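Local structure of taurocyamine kinase (Schistosoma mansoni, 4WOD) at residues T461-D474 / G597-N611. The protein catalyses the reversible transfer of phosphate between ATP and taurocyamine, as a duplicated, magnesium-dependent member of the ATP:guanido phosphotransferase family. The protein carries 4 engineered substitutions. Residues are numbered along the deposited sequence; the frame is centred on the assembly and turned at random.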
ATOM      1  N   THR A 461      20.173   6.814 -35.142  1.00 26.63           N
ATOM      2  CA  THR A 461      19.905   7.128 -36.544  1.00 25.76           C
ATOM      3  C   THR A 461      18.504   7.725 -36.632  1.00 24.15           C
ATOM      4  O   THR A 461      17.532   7.009 -36.852  1.00 24.30           O
ATOM      5  CB  THR A 461      20.021   5.878 -37.444  1.00 26.33           C
ATOM      6  OG1 THR A 461      21.297   5.255 -37.246  1.00 26.59           O
ATOM      7  CG2 THR A 461      19.860   6.239 -38.914  1.00 28.75           C
ATOM      8  N   PHE A 462      18.425   9.039 -36.426  1.00 24.57           N
ATOM      9  CA  PHE A 462      17.159   9.771 -36.385  1.00 21.87           C
ATOM     10  C   PHE A 462      16.660  10.104 -37.790  1.00 27.36           C
ATOM     11  O   PHE A 462      15.455  10.233 -38.017  1.00 25.65           O
ATOM     12  CB  PHE A 462      17.319  11.062 -35.578  1.00 26.12           C
ATOM     13  CG  PHE A 462      17.708  10.845 -34.135  1.00 25.51           C
ATOM     14  CD1 PHE A 462      17.049   9.907 -33.355  1.00 27.10           C
ATOM     15  CD2 PHE A 462      18.716  11.599 -33.560  1.00 24.49           C
ATOM     16  CE1 PHE A 462      17.400   9.716 -32.020  1.00 28.36           C
ATOM     17  CE2 PHE A 462      19.069  11.425 -32.218  1.00 26.63           C
ATOM     18  CZ  PHE A 462      18.416  10.483 -31.453  1.00 27.93           C
ATOM     19  N   GLY A 463      17.598  10.263 -38.722  1.00 28.10           N
ATOM     20  CA  GLY A 463      17.262  10.562 -40.106  1.00 29.03           C
ATOM     21  C   GLY A 463      17.375  12.044 -40.408  1.00 29.55           C
ATOM     22  O   GLY A 463      17.666  12.847 -39.527  1.00 27.07           O
ATOM     23  N   ASP A 464      17.146  12.401 -41.667  1.00 33.01           N
ATOM     24  CA  ASP A 464      17.109  13.796 -42.098  1.00 33.37           C
ATOM     25  C   ASP A 464      15.750  14.381 -41.753  1.00 34.60           C
ATOM     26  O   ASP A 464      14.747  14.050 -42.388  1.00 36.25           O
ATOM     27  CB  ASP A 464      17.377  13.900 -43.610  1.00 36.33           C
ATOM     28  CG  ASP A 464      17.487  15.338 -44.101  1.00 39.86           C
ATOM     29  OD1 ASP A 464      16.834  16.245 -43.539  1.00 39.43           O
ATOM     30  OD2 ASP A 464      18.233  15.558 -45.074  1.00 44.53           O
ATOM     31  N   LEU A 465      15.721  15.273 -40.768  1.00 33.68           N
ATOM     32  CA  LEU A 465      14.457  15.742 -40.220  1.00 31.33           C
ATOM     33  C   LEU A 465      13.693  16.643 -41.189  1.00 35.87           C
ATOM     34  O   LEU A 465      12.557  17.021 -40.916  1.00 34.04           O
ATOM     35  CB  LEU A 465      14.685  16.480 -38.902  1.00 32.71           C
ATOM     36  CG  LEU A 465      15.245  15.682 -37.725  1.00 27.56           C
ATOM     37  CD1 LEU A 465      15.088  16.508 -36.501  1.00 24.36           C
ATOM     38  CD2 LEU A 465      14.534  14.342 -37.562  1.00 24.50           C
ATOM     39  N   SER A 466      14.312  16.983 -42.317  1.00 37.90           N
ATOM     40  CA  SER A 466      13.627  17.770 -43.343  1.00 40.55           C
ATOM     41  C   SER A 466      13.147  16.896 -44.502  1.00 39.00           C
ATOM     42  O   SER A 466      12.343  17.330 -45.331  1.00 42.80           O
ATOM     43  CB  SER A 466      14.539  18.879 -43.867  1.00 40.95           C
ATOM     44  OG  SER A 466      15.657  18.334 -44.541  1.00 39.83           O
ATOM     45  N   LYS A 467      13.643  15.666 -44.565  1.00 38.52           N
ATOM     46  CA  LYS A 467      13.228  14.751 -45.620  1.00 36.92           C
ATOM     47  C   LYS A 467      12.910  13.386 -45.016  1.00 36.86           C
ATOM     48  O   LYS A 467      13.589  12.394 -45.278  1.00 40.97           O
ATOM     49  CB  LYS A 467      14.310  14.643 -46.701  1.00 41.79           C
ATOM     50  CG  LYS A 467      13.753  14.424 -48.112  1.00 46.97           C
ATOM     51  CD  LYS A 467      14.837  14.466 -49.188  1.00 44.18           C
ATOM     52  CE  LYS A 467      14.283  14.002 -50.542  1.00 51.74           C
ATOM     53  NZ  LYS A 467      15.236  14.199 -51.686  1.00 49.35           N
ATOM     54  N   LEU A 468      11.868  13.350 -44.194  1.00 36.30           N
ATOM     55  CA  LEU A 468      11.449  12.126 -43.521  1.00 32.96           C
ATOM     56  C   LEU A 468      10.603  11.234 -44.438  1.00 29.65           C
ATOM     57  O   LEU A 468       9.942  11.724 -45.349  1.00 29.91           O
ATOM     58  CB  LEU A 468      10.673  12.477 -42.250  1.00 33.24           C
ATOM     59  CG  LEU A 468      11.458  13.167 -41.128  1.00 28.54           C
ATOM     60  CD1 LEU A 468      10.504  13.843 -40.174  1.00 28.84           C
ATOM     61  CD2 LEU A 468      12.353  12.160 -40.389  1.00 24.84           C
ATOM     62  N   PRO A 469      10.616   9.915 -44.206  1.00 32.21           N
ATOM     63  CA  PRO A 469       9.823   9.038 -45.075  1.00 31.81           C
ATOM     64  C   PRO A 469       8.394   8.851 -44.571  1.00 33.53           C
ATOM     65  O   PRO A 469       7.810   7.782 -44.757  1.00 38.44           O
ATOM     66  CB  PRO A 469      10.590   7.720 -45.021  1.00 36.13           C
ATOM     67  CG  PRO A 469      11.127   7.698 -43.622  1.00 33.22           C
ATOM     68  CD  PRO A 469      11.461   9.141 -43.278  1.00 34.15           C
ATOM     69  N   PHE A 470       7.853   9.872 -43.918  1.00 28.46           N
ATOM     70  CA  PHE A 470       6.458   9.862 -43.499  1.00 29.35           C
ATOM     71  C   PHE A 470       6.037  11.309 -43.307  1.00 27.88           C
ATOM     72  O   PHE A 470       6.881  12.184 -43.136  1.00 29.24           O
ATOM     73  CB  PHE A 470       6.254   9.040 -42.218  1.00 27.68           C
ATOM     74  CG  PHE A 470       7.302   9.286 -41.152  1.00 27.30           C
ATOM     75  CD1 PHE A 470       8.327   8.376 -40.948  1.00 31.19           C
ATOM     76  CD2 PHE A 470       7.255  10.416 -40.357  1.00 24.68           C
ATOM     77  CE1 PHE A 470       9.300   8.592 -39.979  1.00 26.72           C
ATOM     78  CE2 PHE A 470       8.224  10.638 -39.373  1.00 26.68           C
ATOM     79  CZ  PHE A 470       9.246   9.722 -39.188  1.00 23.75           C
ATOM     80  N   GLY A 471       4.741  11.571 -43.356  1.00 25.82           N
ATOM     81  CA  GLY A 471       4.253  12.925 -43.231  1.00 24.98           C
ATOM     82  C   GLY A 471       3.015  12.963 -42.362  1.00 33.60           C
ATOM     83  O   GLY A 471       3.073  12.690 -41.161  1.00 30.66           O
ATOM     84  N   ASP A 472       1.890  13.315 -42.973  1.00 31.41           N
ATOM     85  CA  ASP A 472       0.608  13.323 -42.291  1.00 28.91           C
ATOM     86  C   ASP A 472      -0.192  12.087 -42.686  1.00 32.81           C
ATOM     87  O   ASP A 472      -0.688  11.973 -43.812  1.00 35.27           O
ATOM     88  CB  ASP A 472      -0.167  14.595 -42.623  1.00 32.44           C
ATOM     89  CG  ASP A 472      -1.394  14.780 -41.749  1.00 37.63           C
ATOM     90  OD1 ASP A 472      -1.983  13.765 -41.309  1.00 36.20           O
ATOM     91  OD2 ASP A 472      -1.767  15.951 -41.500  1.00 39.30           O
ATOM     92  N   LEU A 473      -0.336  11.170 -41.742  1.00 28.15           N
ATOM     93  CA  LEU A 473      -0.985   9.898 -42.005  1.00 29.98           C
ATOM     94  C   LEU A 473      -2.506  10.016 -42.172  1.00 35.02           C
ATOM     95  O   LEU A 473      -3.181   9.025 -42.464  1.00 34.78           O
ATOM     96  CB  LEU A 473      -0.675   8.917 -40.877  1.00 25.98           C
ATOM     97  CG  LEU A 473       0.770   8.797 -40.390  1.00 28.69           C
ATOM     98  CD1 LEU A 473       0.882   7.742 -39.287  1.00 31.19           C
ATOM     99  CD2 LEU A 473       1.726   8.495 -41.515  1.00 30.08           C
ATOM    100  N   ASP A 474      -3.040  11.217 -41.969  1.00 30.28           N
ATOM    101  CA  ASP A 474      -4.476  11.458 -42.063  1.00 35.45           C
ATOM    102  C   ASP A 474      -4.775  12.957 -42.160  1.00 42.94           C
ATOM    103  O   ASP A 474      -5.260  13.553 -41.202  1.00 44.29           O
ATOM    104  CB  ASP A 474      -5.205  10.850 -40.857  1.00 40.25           C
ATOM    105  CG  ASP A 474      -6.720  11.021 -40.933  1.00 45.85           C
ATOM    106  OD1 ASP A 474      -7.316  10.701 -41.986  1.00 47.00           O
ATOM    107  OD2 ASP A 474      -7.311  11.485 -39.937  1.00 44.91           O
ATOM    108  N   GLY A 597      -2.825  13.698 -37.293  1.00 28.14           N
ATOM    109  CA  GLY A 597      -1.990  12.573 -37.667  1.00 31.32           C
ATOM    110  C   GLY A 597      -0.647  12.931 -38.272  1.00 26.95           C
ATOM    111  O   GLY A 597      -0.031  12.109 -38.948  1.00 29.17           O
ATOM    112  N   ASN A 598      -0.181  14.149 -38.017  1.00 28.44           N
ATOM    113  CA  ASN A 598       1.078  14.604 -38.590  1.00 28.48           C
ATOM    114  C   ASN A 598       2.294  14.089 -37.812  1.00 27.60           C
ATOM    115  O   ASN A 598       2.870  14.800 -36.981  1.00 24.30           O
ATOM    116  CB  ASN A 598       1.122  16.123 -38.657  1.00 27.73           C
ATOM    117  CG  ASN A 598       2.237  16.617 -39.537  1.00 27.84           C
ATOM    118  OD1 ASN A 598       3.107  15.842 -39.951  1.00 26.83           O
ATOM    119  ND2 ASN A 598       2.230  17.908 -39.828  1.00 28.83           N
ATOM    120  N   LEU A 599       2.672  12.854 -38.123  1.00 23.07           N
ATOM    121  CA  LEU A 599       3.766  12.153 -37.468  1.00 24.36           C
ATOM    122  C   LEU A 599       5.109  12.818 -37.726  1.00 23.30           C
ATOM    123  O   LEU A 599       5.982  12.825 -36.859  1.00 23.19           O
ATOM    124  CB  LEU A 599       3.799  10.698 -37.941  1.00 20.43           C
ATOM    125  CG  LEU A 599       4.983   9.819 -37.528  1.00 20.84           C
ATOM    126  CD1 LEU A 599       5.076   9.745 -36.016  1.00 20.03           C
ATOM    127  CD2 LEU A 599       4.832   8.417 -38.144  1.00 21.77           C
ATOM    128  N   ALA A 600       5.277  13.380 -38.920  1.00 23.80           N
ATOM    129  CA  ALA A 600       6.542  13.996 -39.267  1.00 23.99           C
ATOM    130  C   ALA A 600       6.812  15.168 -38.334  1.00 22.32           C
ATOM    131  O   ALA A 600       7.942  15.362 -37.919  1.00 21.77           O
ATOM    132  CB  ALA A 600       6.546  14.447 -40.720  1.00 23.16           C
ATOM    133  N   ALA A 601       5.772  15.938 -37.997  1.00 20.39           N
ATOM    134  CA  ALA A 601       5.931  17.100 -37.125  1.00 20.33           C
ATOM    135  C   ALA A 601       6.121  16.705 -35.650  1.00 21.12           C
ATOM    136  O   ALA A 601       6.855  17.367 -34.919  1.00 21.46           O
ATOM    137  CB  ALA A 601       4.735  18.043 -37.266  1.00 23.25           C
ATOM    138  N   VAL A 602       5.454  15.637 -35.213  1.00 17.70           N
ATOM    139  CA  VAL A 602       5.637  15.147 -33.849  1.00 18.33           C
ATOM    140  C   VAL A 602       7.063  14.609 -33.691  1.00 17.12           C
ATOM    141  O   VAL A 602       7.763  14.884 -32.704  1.00 21.08           O
ATOM    142  CB  VAL A 602       4.619  14.037 -33.508  1.00 18.49           C
ATOM    143  CG1 VAL A 602       4.795  13.571 -32.055  1.00 16.87           C
ATOM    144  CG2 VAL A 602       3.210  14.536 -33.736  1.00 20.52           C
ATOM    145  N   TYR A 603       7.477  13.837 -34.681  1.00 17.66           N
ATOM    146  CA  TYR A 603       8.796  13.197 -34.681  1.00 18.58           C
ATOM    147  C   TYR A 603       9.908  14.239 -34.696  1.00 16.39           C
ATOM    148  O   TYR A 603      10.850  14.157 -33.917  1.00 17.07           O
ATOM    149  CB  TYR A 603       8.915  12.269 -35.886  1.00 17.22           C
ATOM    150  CG  TYR A 603      10.205  11.501 -35.959  1.00 17.66           C
ATOM    151  CD1 TYR A 603      10.337  10.290 -35.301  1.00 15.27           C
ATOM    152  CD2 TYR A 603      11.291  11.987 -36.679  1.00 15.73           C
ATOM    153  CE1 TYR A 603      11.526   9.563 -35.340  1.00 16.83           C
ATOM    154  CE2 TYR A 603      12.500  11.255 -36.742  1.00 20.87           C
ATOM    155  CZ  TYR A 603      12.602  10.042 -36.062  1.00 21.97           C
ATOM    156  OH  TYR A 603      13.768   9.293 -36.091  1.00 21.12           O
ATOM    157  N   LYS A 604       9.781  15.217 -35.586  1.00 13.79           N
ATOM    158  CA  LYS A 604      10.751  16.293 -35.687  1.00 18.54           C
ATOM    159  C   LYS A 604      10.911  17.015 -34.337  1.00 20.71           C
ATOM    160  O   LYS A 604      12.028  17.181 -33.860  1.00 17.66           O
ATOM    161  CB  LYS A 604      10.334  17.282 -36.781  1.00 21.91           C
ATOM    162  CG  LYS A 604      11.385  18.362 -37.088  1.00 26.00           C
ATOM    163  CD  LYS A 604      11.073  19.100 -38.392  1.00 34.89           C
ATOM    164  CE  LYS A 604      12.044  20.254 -38.632  1.00 39.32           C
ATOM    165  NZ  LYS A 604      11.880  21.287 -37.579  1.00 36.54           N
ATOM    166  N   ARG A 605       9.794  17.410 -33.721  1.00 19.31           N
ATOM    167  CA  ARG A 605       9.820  18.089 -32.425  1.00 18.57           C
ATOM    168  C   ARG A 605      10.477  17.205 -31.362  1.00 18.18           C
ATOM    169  O   ARG A 605      11.328  17.665 -30.606  1.00 17.63           O
ATOM    170  CB  ARG A 605       8.399  18.481 -31.985  1.00 18.79           C
ATOM    171  CG  ARG A 605       8.346  19.294 -30.714  1.00 23.28           C
ATOM    172  CD  ARG A 605       6.957  19.900 -30.503  1.00 24.52           C
ATOM    173  NE  ARG A 605       5.915  18.890 -30.606  1.00 25.42           N
ATOM    174  CZ  ARG A 605       5.019  18.818 -31.584  1.00 21.13           C
ATOM    175  NH1 ARG A 605       4.999  19.731 -32.544  1.00 26.97           N
ATOM    176  NH2 ARG A 605       4.128  17.837 -31.584  1.00 22.48           N
ATOM    177  N   LEU A 606      10.086  15.931 -31.316  1.00 18.92           N
ATOM    178  CA  LEU A 606      10.757  15.000 -30.411  1.00 18.45           C
ATOM    179  C   LEU A 606      12.279  14.975 -30.612  1.00 15.15           C
ATOM    180  O   LEU A 606      13.017  15.151 -29.642  1.00 16.67           O
ATOM    181  CB  LEU A 606      10.218  13.579 -30.566  1.00 15.29           C
ATOM    182  CG  LEU A 606      10.923  12.629 -29.580  1.00 15.63           C
ATOM    183  CD1 LEU A 606      10.788  13.131 -28.113  1.00 16.34           C
ATOM    184  CD2 LEU A 606      10.394  11.216 -29.705  1.00 15.10           C
ATOM    185  N   ILE A 607      12.754  14.747 -31.839  1.00 17.65           N
ATOM    186  CA  ILE A 607      14.202  14.586 -32.062  1.00 18.00           C
ATOM    187  C   ILE A 607      14.976  15.842 -31.637  1.00 19.32           C
ATOM    188  O   ILE A 607      16.034  15.774 -30.991  1.00 15.91           O
ATOM    189  CB  ILE A 607      14.538  14.237 -33.549  1.00 20.61           C
ATOM    190  CG1 ILE A 607      13.809  12.963 -33.991  1.00 20.32           C
ATOM    191  CG2 ILE A 607      16.052  14.097 -33.746  1.00 22.87           C
ATOM    192  CD1 ILE A 607      13.953  11.800 -33.042  1.00 24.98           C
ATOM    193  N   GLU A 608      14.419  16.997 -31.965  1.00 17.91           N
ATOM    194  CA  GLU A 608      15.067  18.248 -31.649  1.00 15.58           C
ATOM    195  C   GLU A 608      15.113  18.456 -30.138  1.00 17.02           C
ATOM    196  O   GLU A 608      16.082  19.006 -29.619  1.00 16.18           O
ATOM    197  CB  GLU A 608      14.348  19.405 -32.337  1.00 18.56           C
ATOM    198  CG  GLU A 608      14.570  19.416 -33.843  1.00 24.63           C
ATOM    199  CD  GLU A 608      13.674  20.411 -34.549  1.00 36.92           C
ATOM    200  OE1 GLU A 608      12.861  21.078 -33.860  1.00 32.47           O
ATOM    201  OE2 GLU A 608      13.777  20.507 -35.792  1.00 38.69           O
ATOM    202  N   GLY A 609      14.089  17.976 -29.435  1.00 14.45           N
ATOM    203  CA  GLY A 609      14.068  18.066 -27.988  1.00 17.73           C
ATOM    204  C   GLY A 609      15.077  17.151 -27.314  1.00 14.79           C
ATOM    205  O   GLY A 609      15.690  17.496 -26.301  1.00 11.72           O
ATOM    206  N   ILE A 610      15.222  15.955 -27.863  1.00 15.54           N
ATOM    207  CA  ILE A 610      16.185  14.992 -27.318  1.00 17.27           C
ATOM    208  C   ILE A 610      17.600  15.548 -27.457  1.00 16.56           C
ATOM    209  O   ILE A 610      18.399  15.542 -26.501  1.00 15.57           O
ATOM    210  CB  ILE A 610      16.108  13.622 -28.037  1.00 14.92           C
ATOM    211  CG1 ILE A 610      14.700  13.008 -27.968  1.00 18.21           C
ATOM    212  CG2 ILE A 610      17.162  12.649 -27.474  1.00 16.11           C
ATOM    213  CD1 ILE A 610      14.591  11.712 -28.771  1.00 14.26           C
ATOM    214  N   ASN A 611      17.903  16.038 -28.653  1.00 14.63           N
ATOM    215  CA  ASN A 611      19.198  16.637 -28.909  1.00 19.27           C
ATOM    216  C   ASN A 611      19.492  17.821 -27.985  1.00 16.64           C
ATOM    217  O   ASN A 611      20.596  17.941 -27.480  1.00 15.05           O
ATOM    218  CB  ASN A 611      19.306  17.058 -30.376  1.00 13.68           C
ATOM    219  CG  ASN A 611      19.450  15.864 -31.305  1.00 26.43           C
ATOM    220  OD1 ASN A 611      19.860  14.777 -30.879  1.00 25.64           O
ATOM    221  ND2 ASN A 611      19.103  16.051 -32.574  1.00 25.34           N
TER
HETATM  222  O   HOH W   1      -3.612  15.196 -39.599  1.00 36.49           O
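Tyr-603 and Phe-470 meet through contrasting first torsions: chi1 of -177° sends the tyrosine ring off the helix opposite its own backbone N, whereas chi1 of 44° sets the Phe-470 ring between its N and carbonyl carbon. The result is a T-shaped pair, with ring planes at 83° and centroids 5.4 Å apart; CZ of Phe-470 points at the tyrosine face. One face of the Phe-470 ring receives Leu-599 CD2 in a CH-pi contact, 4.1 Å from the centroid, and Leu-468 CB lies over the opposite face. At the outer end of the tyrosine, OH of Tyr-603 donates to Phe-462 O (2.7 Å), arriving in the carbonyl plane on a lone pair, which ties down that end of the ring. Beyond it, Ile-607 is wedged between two loop residues: its CD1 lies 3.6 Å from Phe-462 CD1, and its CB 3.8 Å from Leu-465 CD1. At the helix start backbone bonds take over. Ala-600 N donates to Gly-471 O (3.2 Å), and Leu-473 N donates to Gly-597 O (3.0 Å). Asp-472 OD1 accepts from Asp-474 N in an Asx turn, while a water accepts from Gly-597 N and lies within hydrogen-bonding distance of Asp-474 O. The irregular loop 461-474, which leads from helix 437-448 toward strand 480-489, thus runs along helix 599-614 of the second repeat's catalytic domain. Leu-599 and Leu-606 also pack on Val-485 of strand 480-489, Leu-606 reaches strand 588-595, and helix 695-715 adjoins Phe-462, Leu-599 and Tyr-603.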